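Local atomic coordinates of ABC transporter, substrate binding protein (Agrobacterium tumefaciens, PDB entry 3C9H), a protein that probably captures a small solute in the periplasm and delivers it to a membrane ABC transporter, and binds a magnesium ion. Residues P151-R155 with V252-Y257; L42-A47 with H64-M68; F185-S189 with R341-I345; K101-D105 with W125-A129; K287-T291 with V302-V306. One frame throughout, in Å; residues are numbered along the deposited sequence.

Contact 1 (P151-R155 with V252-Y257)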
# COMPACT_ATOMS: atom_id res chain seq x y z
N PRO A 151 -2.29 23.00 8.53
CA PRO A 151 -1.44 21.88 8.94
C PRO A 151 -0.07 21.92 8.28
O PRO A 151 0.11 22.61 7.28
CB PRO A 151 -2.24 20.66 8.47
CG PRO A 151 -3.02 21.14 7.32
CD PRO A 151 -3.41 22.56 7.68
N PRO A 152 0.91 21.18 8.85
CA PRO A 152 2.26 21.10 8.30
C PRO A 152 2.25 20.43 6.93
O PRO A 152 1.45 19.53 6.70
CB PRO A 152 3.02 20.27 9.34
CG PRO A 152 1.96 19.48 10.05
CD PRO A 152 0.75 20.33 10.05
N ALA A 153 3.09 20.93 6.02
CA ALA A 153 3.16 20.45 4.63
C ALA A 153 4.52 19.84 4.27
O ALA A 153 4.72 19.37 3.16
CB ALA A 153 2.85 21.60 3.67
N THR A 154 5.45 19.86 5.21
CA THR A 154 6.76 19.26 5.06
C THR A 154 7.11 18.61 6.39
O THR A 154 6.45 18.85 7.41
CB THR A 154 7.86 20.31 4.73
OG1 THR A 154 8.12 21.12 5.88
CG2 THR A 154 7.49 21.17 3.54
N ARG A 155 8.16 17.81 6.38
CA ARG A 155 8.63 17.15 7.58
C ARG A 155 9.22 18.13 8.60
O ARG A 155 9.02 17.96 9.79
CB ARG A 155 9.61 16.03 7.20
CG ARG A 155 8.83 14.79 6.74
CD ARG A 155 9.59 13.92 5.82
NE ARG A 155 8.73 12.88 5.25
CZ ARG A 155 8.03 13.01 4.13
NH1 ARG A 155 7.29 12.00 3.71
NH2 ARG A 155 8.07 14.12 3.42
N VAL A 252 -2.65 16.20 3.10
CA VAL A 252 -1.54 16.99 2.54
C VAL A 252 -0.53 16.05 1.91
O VAL A 252 -0.01 15.14 2.58
CB VAL A 252 -0.85 17.86 3.64
CG1 VAL A 252 0.22 18.76 3.03
CG2 VAL A 252 -1.84 18.69 4.38
N LEU A 253 -0.29 16.22 0.60
CA LEU A 253 0.85 15.55 -0.03
C LEU A 253 2.08 16.33 0.38
O LEU A 253 2.16 17.50 0.10
CB LEU A 253 0.73 15.51 -1.57
CG LEU A 253 -0.01 14.27 -2.11
CD1 LEU A 253 -1.50 14.44 -1.89
CD2 LEU A 253 0.32 14.02 -3.58
N PRO A 254 3.01 15.70 1.10
CA PRO A 254 4.16 16.47 1.55
C PRO A 254 4.94 17.15 0.41
O PRO A 254 5.25 16.52 -0.62
CB PRO A 254 5.02 15.42 2.24
CG PRO A 254 4.05 14.41 2.70
CD PRO A 254 3.05 14.32 1.61
N LYS A 255 5.26 18.42 0.62
CA LYS A 255 5.87 19.25 -0.42
C LYS A 255 7.37 19.10 -0.52
O LYS A 255 7.93 19.36 -1.59
CB LYS A 255 5.51 20.71 -0.20
CG LYS A 255 4.03 21.02 -0.39
CD LYS A 255 3.78 22.43 0.04
CE LYS A 255 2.32 22.85 -0.10
NZ LYS A 255 2.18 24.24 0.47
N ASP A 256 8.03 18.71 0.57
CA ASP A 256 9.47 18.37 0.54
C ASP A 256 9.74 17.10 -0.32
O ASP A 256 10.56 17.12 -1.22
CB ASP A 256 10.07 18.26 1.96
CG ASP A 256 9.24 17.39 2.92
OD1 ASP A 256 8.09 17.00 2.61
OD2 ASP A 256 9.73 17.12 4.04
N TYR A 257 9.02 16.02 -0.05
CA TYR A 257 9.01 14.89 -0.98
C TYR A 257 7.83 13.99 -0.64
O TYR A 257 7.35 13.99 0.51
CB TYR A 257 10.32 14.09 -0.94
CG TYR A 257 10.55 13.39 0.38
CD1 TYR A 257 10.05 12.12 0.62
CD2 TYR A 257 11.29 14.01 1.38
CE1 TYR A 257 10.27 11.49 1.85
CE2 TYR A 257 11.51 13.39 2.57
CZ TYR A 257 11.01 12.14 2.82
OH TYR A 257 11.27 11.56 4.05
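Chi1 of 66° at Tyr257 tucks its ring between its own backbone N and carbonyl carbon, while Arg155 swings CG beside its backbone N and then runs extended to NE; together these torsions lay the guanidinium flat over one face of the ring. The planes are 10° apart with centres separated by 3.7 Å, a parallel stack that is also cation-pi. The site belongs to the solute-binding protein fold, where the loop leading into helix 155-164 meets the loop joining strands 249-252 and 258-268. At the edge of the stacked guanidinium, Arg155 NH2 forms a salt bridge with Asp256 OD1 at 3.0 Å. NH2 also donates to Tyr257 O at 3.0 Å, tilted from the guanidinium plane, while NE is bonded to Tyr232 OH. Tyr257 OH bonds to Asp191, so each partner of the stack has a further polar anchor. Asp256 works twice: OD2 accepts from Arg155 N at 2.9 Å, met from above the carboxylate plane, at the first turn of the helix that Thr154 N-caps through a bond from Glu157 N to OG1. Toward the start of the loops the contact turns apolar, with Val252 CG1 against Ala153 CB and CG2 against the ring of Pro151. Between the two zones the backbones are joined by Lys255 N, which donates to Ala153 O over 2.8 Å with an N-H...O angle of 174°.

Contact 2 (L42-A47 with H64-M68). With MG (magnesium ion), chain C.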
# COMPACT_ATOMS: atom_id res chain seq x y z
N LEU A 42 -5.45 -5.10 0.03
CA LEU A 42 -6.38 -4.06 -0.36
C LEU A 42 -7.65 -4.23 0.47
O LEU A 42 -8.32 -5.28 0.39
CB LEU A 42 -6.67 -4.09 -1.87
CG LEU A 42 -7.66 -3.02 -2.42
CD1 LEU A 42 -7.21 -1.58 -2.16
CD2 LEU A 42 -7.95 -3.19 -3.88
N ASP A 43 -7.97 -3.23 1.27
CA ASP A 43 -9.13 -3.31 2.18
C ASP A 43 -10.37 -3.73 1.39
O ASP A 43 -10.71 -3.12 0.35
CB ASP A 43 -9.40 -1.98 2.88
CG ASP A 43 -8.31 -1.59 3.88
OD1 ASP A 43 -7.25 -2.23 3.93
OD2 ASP A 43 -8.54 -0.62 4.63
N GLU A 44 -11.05 -4.76 1.90
CA GLU A 44 -12.13 -5.42 1.16
C GLU A 44 -13.20 -4.50 0.59
O GLU A 44 -13.59 -4.69 -0.55
CB GLU A 44 -12.74 -6.56 1.97
CG GLU A 44 -13.73 -7.42 1.18
CD GLU A 44 -15.16 -6.94 1.27
OE1 GLU A 44 -15.42 -5.96 2.01
OE2 GLU A 44 -16.04 -7.58 0.61
N PRO A 45 -13.69 -3.51 1.36
CA PRO A 45 -14.73 -2.65 0.75
C PRO A 45 -14.27 -1.87 -0.45
O PRO A 45 -15.06 -1.66 -1.36
CB PRO A 45 -15.18 -1.75 1.91
CG PRO A 45 -14.77 -2.51 3.15
CD PRO A 45 -13.47 -3.16 2.77
N LEU A 46 -12.99 -1.49 -0.50
CA LEU A 46 -12.45 -0.85 -1.70
C LEU A 46 -12.20 -1.86 -2.83
O LEU A 46 -12.21 -1.51 -4.03
CB LEU A 46 -11.17 -0.10 -1.32
CG LEU A 46 -10.83 1.29 -1.85
CD1 LEU A 46 -12.03 2.22 -2.03
CD2 LEU A 46 -9.75 1.88 -0.94
N ALA A 47 -11.96 -3.12 -2.47
CA ALA A 47 -11.71 -4.18 -3.43
C ALA A 47 -12.99 -4.64 -4.16
O ALA A 47 -12.92 -5.19 -5.26
CB ALA A 47 -11.00 -5.35 -2.75
N HIS A 64 -12.85 -16.12 -3.54
CA HIS A 64 -12.55 -16.23 -2.13
C HIS A 64 -11.45 -15.21 -1.79
O HIS A 64 -10.25 -15.42 -2.08
CB HIS A 64 -12.11 -17.66 -1.86
CG HIS A 64 -11.83 -17.96 -0.42
ND1 HIS A 64 -10.86 -17.30 0.30
CD2 HIS A 64 -12.34 -18.89 0.41
CE1 HIS A 64 -10.82 -17.79 1.53
NE2 HIS A 64 -11.70 -18.77 1.61
N TYR A 65 -11.87 -14.09 -1.20
CA TYR A 65 -11.01 -12.94 -1.01
C TYR A 65 -10.60 -12.84 0.44
O TYR A 65 -11.45 -12.64 1.30
CB TYR A 65 -11.73 -11.64 -1.44
CG TYR A 65 -10.85 -10.42 -1.46
CD1 TYR A 65 -10.12 -10.08 -2.61
CD2 TYR A 65 -10.74 -9.57 -0.34
CE1 TYR A 65 -9.33 -8.91 -2.66
CE2 TYR A 65 -9.94 -8.41 -0.38
CZ TYR A 65 -9.23 -8.10 -1.55
OH TYR A 65 -8.42 -6.95 -1.60
N GLU A 66 -9.30 -12.96 0.69
CA GLU A 66 -8.74 -12.81 2.02
C GLU A 66 -7.93 -11.52 2.16
O GLU A 66 -6.87 -11.35 1.54
CB GLU A 66 -7.86 -14.02 2.41
CG GLU A 66 -8.54 -15.35 2.19
CD GLU A 66 -8.12 -16.43 3.20
OE1 GLU A 66 -7.51 -16.11 4.25
OE2 GLU A 66 -8.44 -17.61 2.93
N ASP A 67 -8.45 -10.64 3.00
CA ASP A 67 -7.89 -9.33 3.31
C ASP A 67 -7.04 -9.53 4.55
O ASP A 67 -7.53 -9.85 5.63
CB ASP A 67 -9.07 -8.35 3.50
CG ASP A 67 -8.68 -6.99 4.05
OD1 ASP A 67 -7.50 -6.72 4.37
OD2 ASP A 67 -9.60 -6.15 4.16
N MET A 68 -5.75 -9.31 4.39
CA MET A 68 -4.78 -9.54 5.42
C MET A 68 -3.61 -8.57 5.34
O MET A 68 -3.39 -7.91 4.31
CB MET A 68 -4.31 -11.01 5.38
CG MET A 68 -3.36 -11.41 4.27
SD MET A 68 -3.01 -13.21 4.08
CE MET A 68 -4.57 -13.72 3.44
MG MG C . -5.14 -3.19 4.06
O HOH W 1 -6.05 -4.98 5.15
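Tyr65 OH donates to Leu42 O over 2.6 Å, the carbonyl oxygen lying at the edge of the phenol ring. A second bond joins the segments: Glu44 N gives its hydrogen to Asp67 OD2 at 3.0 Å, arriving from above the carboxylate plane. Ala47 CB packs obliquely on the phenol, 3.5 Å from Tyr65 CZ, and Glu44 CG lies near Tyr65 CD2. Both Tyr65 and Asp67 carry CG anti to the backbone N (chi1 -172° and 170°), which extends their side chains from the strand toward the helix start. One shell out, Ser40 OG bonds to both Tyr65 OH and Leu42 N, and Tyr238 OH to Asp43 N. These bonds hold the turn between strand 35-40 and helix 44-57, in the beta-alpha-beta unit completed by strand 62-67. Asp43, at the N-cap position, binds magnesium through OD1 at 2.3 Å; Ser41 O and water 1, the latter 2.3 Å from the metal, are also ligands. Asp67 OD1 lies 4.5 Å from Asp43 OD1, two like charges beside a cation. The magnesium probably offsets their repulsion, and the Glu44 N-H at the helix start would further stabilise a negative Asp67.

Contact 3 (F185-S189 with R341-I345)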
# COMPACT_ATOMS: atom_id res chain seq x y z
N PHE A 185 6.86 -0.31 6.89
CA PHE A 185 8.28 -0.51 6.80
C PHE A 185 8.85 0.02 5.47
O PHE A 185 9.86 0.72 5.43
CB PHE A 185 8.68 -1.98 6.99
CG PHE A 185 10.15 -2.18 6.84
CD1 PHE A 185 10.99 -1.97 7.91
CD2 PHE A 185 10.71 -2.44 5.59
CE1 PHE A 185 12.39 -2.07 7.75
CE2 PHE A 185 12.09 -2.54 5.42
CZ PHE A 185 12.93 -2.34 6.50
N LEU A 186 8.18 -0.30 4.37
CA LEU A 186 8.60 0.19 3.06
C LEU A 186 8.72 1.71 3.08
O LEU A 186 9.72 2.25 2.65
CB LEU A 186 7.61 -0.27 1.97
CG LEU A 186 7.94 0.09 0.51
CD1 LEU A 186 9.18 -0.65 0.06
CD2 LEU A 186 6.78 -0.20 -0.45
N PHE A 187 7.69 2.40 3.56
CA PHE A 187 7.70 3.85 3.54
C PHE A 187 8.88 4.36 4.40
O PHE A 187 9.57 5.28 3.99
CB PHE A 187 6.38 4.46 4.04
CG PHE A 187 5.18 4.27 3.10
CD1 PHE A 187 5.32 4.19 1.70
CD2 PHE A 187 3.90 4.27 3.64
CE1 PHE A 187 4.19 4.05 0.88
CE2 PHE A 187 2.76 4.14 2.83
CZ PHE A 187 2.91 4.03 1.45
N MET A 188 9.08 3.79 5.59
CA MET A 188 10.22 4.21 6.44
C MET A 188 11.55 3.97 5.73
O MET A 188 12.44 4.81 5.76
CB MET A 188 10.20 3.48 7.79
CG MET A 188 11.43 3.76 8.72
SD MET A 188 11.47 5.46 9.28
CE MET A 188 9.77 6.07 9.06
N SER A 189 11.68 2.83 5.06
CA SER A 189 12.95 2.52 4.40
C SER A 189 13.22 3.51 3.25
O SER A 189 14.38 3.93 3.02
CB SER A 189 13.00 1.05 3.97
OG SER A 189 12.27 0.81 2.77
N ARG A 341 16.94 -5.02 7.32
CA ARG A 341 15.56 -4.83 7.69
C ARG A 341 15.41 -4.82 9.20
O ARG A 341 14.81 -3.91 9.78
CB ARG A 341 14.67 -5.91 7.06
CG ARG A 341 13.17 -5.66 7.19
CD ARG A 341 12.32 -6.93 7.11
NE ARG A 341 10.89 -6.60 7.10
CZ ARG A 341 10.25 -6.12 6.03
NH1 ARG A 341 10.90 -5.95 4.88
NH2 ARG A 341 8.95 -5.81 6.13
N SER A 342 15.97 -5.86 9.84
CA SER A 342 15.92 -6.01 11.30
C SER A 342 16.63 -4.88 12.01
O SER A 342 16.17 -4.43 13.04
CB SER A 342 16.56 -7.34 11.74
OG SER A 342 15.72 -8.42 11.44
N ARG A 343 17.75 -4.43 11.45
CA ARG A 343 18.49 -3.35 12.07
C ARG A 343 17.71 -2.03 12.03
O ARG A 343 17.67 -1.31 13.02
CB ARG A 343 19.86 -3.21 11.40
CG ARG A 343 20.77 -4.46 11.57
CD ARG A 343 21.27 -4.61 13.01
NE ARG A 343 22.26 -5.68 13.23
CZ ARG A 343 21.97 -6.98 13.32
NH1 ARG A 343 20.72 -7.42 13.17
NH2 ARG A 343 22.95 -7.86 13.55
N LEU A 344 17.07 -1.73 10.90
CA LEU A 344 16.29 -0.50 10.76
C LEU A 344 15.11 -0.46 11.72
O LEU A 344 14.75 0.61 12.22
CB LEU A 344 15.79 -0.36 9.32
CG LEU A 344 14.94 0.89 9.03
CD1 LEU A 344 15.76 2.16 9.23
CD2 LEU A 344 14.39 0.82 7.63
N ILE A 345 14.50 -1.61 11.97
CA ILE A 345 13.38 -1.71 12.89
C ILE A 345 13.81 -1.45 14.35
O ILE A 345 13.11 -0.79 15.11
CB ILE A 345 12.63 -3.06 12.72
CG1 ILE A 345 11.86 -3.07 11.39
CG2 ILE A 345 11.68 -3.30 13.87
CD1 ILE A 345 11.09 -4.38 11.06
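Phe185 offers one face of its ring to the side chain of Arg341, which runs over it from CG to the guanidinium. The aliphatic part makes a CH-pi contact, with Arg341 CG 3.8 Å from the ring centroid and nearest to Phe185 CZ, offset toward the rim. Further along, Arg341 CZ stands over the same face, 4.1 Å from the Phe185 centroid, in a cation-pi arrangement. The guanidinium is not parallel to the ring, the planes being 30° apart. Arg341 reaches there because CG is anti to the backbone N (chi1 -170°) and the chain stays extended to NE. A salt bridge from NH1 to Asp97, at the start of helix 96-104, fixes its charged end. The two segments belong to helix 183-194 and the C-terminal helix 338-353, whose local axes cross at 84° with a closest approach of 11.2 Å. At that separation large side chains must span the gap, and Phe185 is inserted among three residues of the other helix. Leu344 CD2 meets Phe185 CE1 obliquely at 3.5 Å, while Ile345 CG1 lies 3.8 Å from Phe185 CD1. Leu344 CD2 also rests against Ser189 CB, whose OG is turned back to bond Leu186 O at 2.9 Å within its own helix.

Contact 4 (K101-D105 with W125-A129)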
# COMPACT_ATOMS: atom_id res chain seq x y z
N LYS A 101 10.81 -10.15 -3.03
CA LYS A 101 11.45 -11.30 -2.35
C LYS A 101 10.79 -12.66 -2.65
O LYS A 101 11.50 -13.61 -2.96
CB LYS A 101 11.57 -11.08 -0.85
CG LYS A 101 12.32 -12.21 -0.14
CD LYS A 101 12.73 -11.80 1.24
CE LYS A 101 13.62 -12.87 1.94
NZ LYS A 101 14.83 -13.33 1.13
N LEU A 102 9.47 -12.79 -2.53
CA LEU A 102 8.81 -14.03 -2.92
C LEU A 102 9.21 -14.43 -4.33
O LEU A 102 9.55 -15.57 -4.59
CB LEU A 102 7.28 -13.95 -2.88
CG LEU A 102 6.53 -13.86 -1.56
CD1 LEU A 102 5.05 -13.56 -1.86
CD2 LEU A 102 6.67 -15.12 -0.74
N SER A 103 9.15 -13.46 -5.25
CA SER A 103 9.41 -13.71 -6.66
C SER A 103 10.87 -14.11 -6.87
O SER A 103 11.18 -15.04 -7.65
CB SER A 103 9.07 -12.45 -7.46
OG SER A 103 7.69 -12.10 -7.31
N ASN A 104 11.77 -13.44 -6.16
CA ASN A 104 13.19 -13.79 -6.21
C ASN A 104 13.51 -15.20 -5.64
O ASN A 104 14.44 -15.87 -6.10
CB ASN A 104 13.98 -12.72 -5.46
CG ASN A 104 15.46 -12.79 -5.72
OD1 ASN A 104 16.23 -13.15 -4.81
ND2 ASN A 104 15.88 -12.48 -6.94
N ASP A 105 12.77 -15.65 -4.63
CA ASP A 105 13.09 -16.89 -3.92
C ASP A 105 12.34 -18.09 -4.46
O ASP A 105 12.42 -19.18 -3.89
CB ASP A 105 12.82 -16.76 -2.42
CG ASP A 105 13.76 -15.81 -1.73
OD1 ASP A 105 14.81 -15.50 -2.30
OD2 ASP A 105 13.47 -15.37 -0.59
N TRP A 125 8.78 -6.94 -13.13
CA TRP A 125 9.93 -7.82 -12.86
C TRP A 125 9.68 -9.20 -13.48
O TRP A 125 8.85 -9.97 -13.00
CB TRP A 125 10.19 -7.98 -11.35
CG TRP A 125 11.49 -8.70 -11.05
CD1 TRP A 125 12.76 -8.18 -11.14
CD2 TRP A 125 11.66 -10.08 -10.63
NE1 TRP A 125 13.69 -9.13 -10.80
CE2 TRP A 125 13.05 -10.30 -10.49
CE3 TRP A 125 10.78 -11.14 -10.39
CZ2 TRP A 125 13.58 -11.55 -10.10
CZ3 TRP A 125 11.31 -12.39 -9.99
CH2 TRP A 125 12.68 -12.58 -9.85
N ARG A 126 10.36 -9.47 -14.59
CA ARG A 126 10.39 -10.79 -15.24
C ARG A 126 9.06 -11.42 -15.56
O ARG A 126 8.92 -12.64 -15.49
CB ARG A 126 11.16 -11.77 -14.36
CG ARG A 126 12.57 -11.32 -14.12
CD ARG A 126 13.36 -12.47 -13.58
NE ARG A 126 14.76 -12.11 -13.43
CZ ARG A 126 15.63 -12.74 -12.65
NH1 ARG A 126 15.26 -13.78 -11.88
NH2 ARG A 126 16.88 -12.31 -12.60
N ASN A 127 8.09 -10.59 -15.97
CA ASN A 127 6.73 -11.04 -16.30
C ASN A 127 6.09 -11.83 -15.15
O ASN A 127 5.14 -12.59 -15.35
CB ASN A 127 6.76 -11.87 -17.60
CG ASN A 127 6.60 -11.03 -18.86
OD1 ASN A 127 6.20 -11.56 -19.91
ND2 ASN A 127 6.91 -9.75 -18.80
N THR A 128 6.58 -11.58 -13.94
CA THR A 128 6.25 -12.37 -12.76
C THR A 128 5.56 -11.54 -11.67
O THR A 128 4.47 -11.90 -11.23
CB THR A 128 7.52 -13.05 -12.18
OG1 THR A 128 8.07 -13.92 -13.17
CG2 THR A 128 7.18 -13.90 -10.94
N ALA A 129 6.22 -10.46 -11.24
CA ALA A 129 5.69 -9.44 -10.32
C ALA A 129 5.41 -8.14 -11.08
O ALA A 129 6.30 -7.57 -11.76
CB ALA A 129 6.69 -9.17 -9.21
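A classic beta bulge, with Thr128 and Ala129 both facing Trp125, sets one side of this contact against the last turn of helix 96-104. Across it, Ser103 CB approaches the six-membered part of the indole obliquely, 3.4 Å from Trp125 CZ3 and slightly farther from CE3. Ser103 O also lies close to this part of the ring, 3.5 Å from CZ3. Trp125 presents the indole to the helix because CG is anti to the backbone N (chi1 -171°). Asn104 continues the contact along the ring: its CA is 3.9 Å from Trp125 CH2, and its amide plane stands 58° from the indole plane. Beside the indole contact, Ser103 OG meets Ala129 CB at 3.6 Å, with Thr128 CG2 more distant. That hydroxyl is bonded back to Gln99 O in its own helix, so toward the bulge it makes van der Waals contacts.

The bulge is defined by its backbone bonds. Trp125 O accepts from both Thr128 N and Ala129 N, while Trp125 N donates to Ala129 O at 2.9 Å, and this brings the side chains of two successive residues round to the helix. The tight connection joins antiparallel strands 124-125 and 129-131, the latter pairing in turn with the long strand 258-268. Leu266 of that strand touches Ser103, and Ile264 touches Ala129, so the helix and hairpin share a buried seam. Within the turn, Arg126 lays CG over the centre of one indole face, 3.7 Å above its plane, and Thr128 OG1 donates to Arg126 O from above the carbonyl plane.

Contact 5 (K287-T291 with V302-V306)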
# COMPACT_ATOMS: atom_id res chain seq x y z
N LYS A 287 -7.52 -2.34 -19.34
CA LYS A 287 -8.10 -0.99 -19.37
C LYS A 287 -9.30 -0.89 -18.45
O LYS A 287 -9.39 0.06 -17.66
CB LYS A 287 -8.47 -0.56 -20.79
CG LYS A 287 -8.76 0.92 -20.90
CD LYS A 287 -9.14 1.31 -22.32
CE LYS A 287 -9.42 2.80 -22.43
NZ LYS A 287 -9.46 3.22 -23.86
N GLU A 288 -10.20 -1.88 -18.50
CA GLU A 288 -11.40 -1.90 -17.66
C GLU A 288 -11.06 -1.89 -16.17
O GLU A 288 -11.57 -1.07 -15.42
CB GLU A 288 -12.30 -3.12 -17.96
CG GLU A 288 -13.69 -3.05 -17.26
CD GLU A 288 -14.48 -4.38 -17.21
OE1 GLU A 288 -14.27 -5.27 -18.09
OE2 GLU A 288 -15.34 -4.53 -16.30
N GLY A 289 -10.20 -2.82 -15.74
CA GLY A 289 -9.84 -2.93 -14.35
C GLY A 289 -9.13 -1.69 -13.83
O GLY A 289 -9.46 -1.16 -12.78
N GLN A 290 -8.16 -1.22 -14.60
CA GLN A 290 -7.40 -0.02 -14.25
C GLN A 290 -8.27 1.25 -14.23
O GLN A 290 -7.99 2.17 -13.46
CB GLN A 290 -6.21 0.15 -15.20
CG GLN A 290 -5.13 -0.93 -15.03
CD GLN A 290 -4.06 -0.60 -13.99
OE1 GLN A 290 -3.77 -1.42 -13.10
NE2 GLN A 290 -3.47 0.59 -14.07
N THR A 291 -9.31 1.29 -15.07
CA THR A 291 -10.26 2.42 -15.05
C THR A 291 -11.14 2.42 -13.79
O THR A 291 -11.44 3.48 -13.23
CB THR A 291 -11.12 2.48 -16.34
OG1 THR A 291 -10.26 2.57 -17.48
CG2 THR A 291 -12.04 3.70 -16.35
N VAL A 302 -1.59 2.54 -13.42
CA VAL A 302 -0.30 2.39 -14.10
C VAL A 302 -0.45 2.04 -15.61
O VAL A 302 0.48 2.24 -16.38
CB VAL A 302 0.55 1.30 -13.36
CG1 VAL A 302 1.78 0.89 -14.15
CG2 VAL A 302 0.95 1.80 -11.98
N SER A 303 -1.62 1.56 -16.04
CA SER A 303 -1.78 1.08 -17.42
C SER A 303 -1.54 2.21 -18.42
O SER A 303 -2.10 3.28 -18.26
CB SER A 303 -3.18 0.53 -17.69
OG SER A 303 -3.39 0.44 -19.11
N PRO A 304 -0.75 1.94 -19.48
CA PRO A 304 -0.56 2.98 -20.48
C PRO A 304 -1.85 3.25 -21.30
O PRO A 304 -1.90 4.20 -22.07
CB PRO A 304 0.58 2.42 -21.35
CG PRO A 304 0.51 0.94 -21.21
CD PRO A 304 -0.04 0.69 -19.82
N GLU A 305 -2.86 2.41 -21.13
CA GLU A 305 -4.16 2.60 -21.77
C GLU A 305 -5.13 3.52 -21.04
O GLU A 305 -6.19 3.83 -21.58
CB GLU A 305 -4.85 1.26 -21.94
CG GLU A 305 -4.08 0.27 -22.76
CD GLU A 305 -4.91 -0.97 -23.01
OE1 GLU A 305 -5.10 -1.78 -22.05
OE2 GLU A 305 -5.39 -1.12 -24.14
N VAL A 306 -4.80 3.94 -19.82
CA VAL A 306 -5.72 4.76 -19.03
C VAL A 306 -5.22 6.22 -18.92
O VAL A 306 -4.06 6.48 -18.59
CB VAL A 306 -5.97 4.11 -17.64
CG1 VAL A 306 -6.94 4.95 -16.77
CG2 VAL A 306 -6.50 2.68 -17.83
O HOH W 2 -7.00 -3.83 -21.72
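Lys287, at the start of helix 287-296, stretches its side chain along Glu305 rather than pairing with the carboxylate. CG is anti to the backbone N and the rest of the chain is fully extended, which brings CE within 3.5 Å of Glu305 O. The charged ends stay apart, with Lys287 NZ 6.0 Å from Glu305 OE2, so any attraction between them is probably modest. The polar link is made instead by water 2, which accepts from Lys287 N at 2.9 Å and donates to Glu305 OE1 at 2.8 Å, bridging the Lys287 amide at the helix start to the carboxylate. Gln290 comes next on the facing side. Its CG sits beside its backbone N and the chain bends at chi2 (-89°), laying CG alongside Ser303 CB at 3.6 Å; its amide end reaches the backbone at Val302 and Ser303. Trp119 touches both Gln290 and Val302. Gln290 CB also meets Val306 CG2 at 3.7 Å, and Thr291 completes the same small patch with OG1 near that methyl. Thr291 OG1 donates to Lys287 O, which also receives Thr291 N from the opposite face of the carbonyl plane. On the other segment, Glu305 N donates to Ser303 OG at 2.9 Å and Val306 N to Ser303 O. The helix is thus packed against an ST turn set within a type I beta turn, Ser303 to Val306.

How the contacts relate
From the N terminus, contact 2 comes first, closing the short helical loop of a beta-alpha-beta unit at the magnesium site. Contact 4 follows in series, joining helix 96-104 to the 124-131 hairpin, about 22 Å from contact 2 between centres. Contact 1 then joins the loop before helix 155-164 to the loop between strands 249-252 and 258-268. It crosses contact 3, which ties helix 183-194, within that span, to the C-terminal helix 338-353. Contact 5 folds the loop after helix 287-296 back onto the start of that helix, within the wide loop of contact 3, yet their centres are about 31 Å apart. Contacts 1 and 2 lie on opposite sides of the chain's centre, and none of the five touches another.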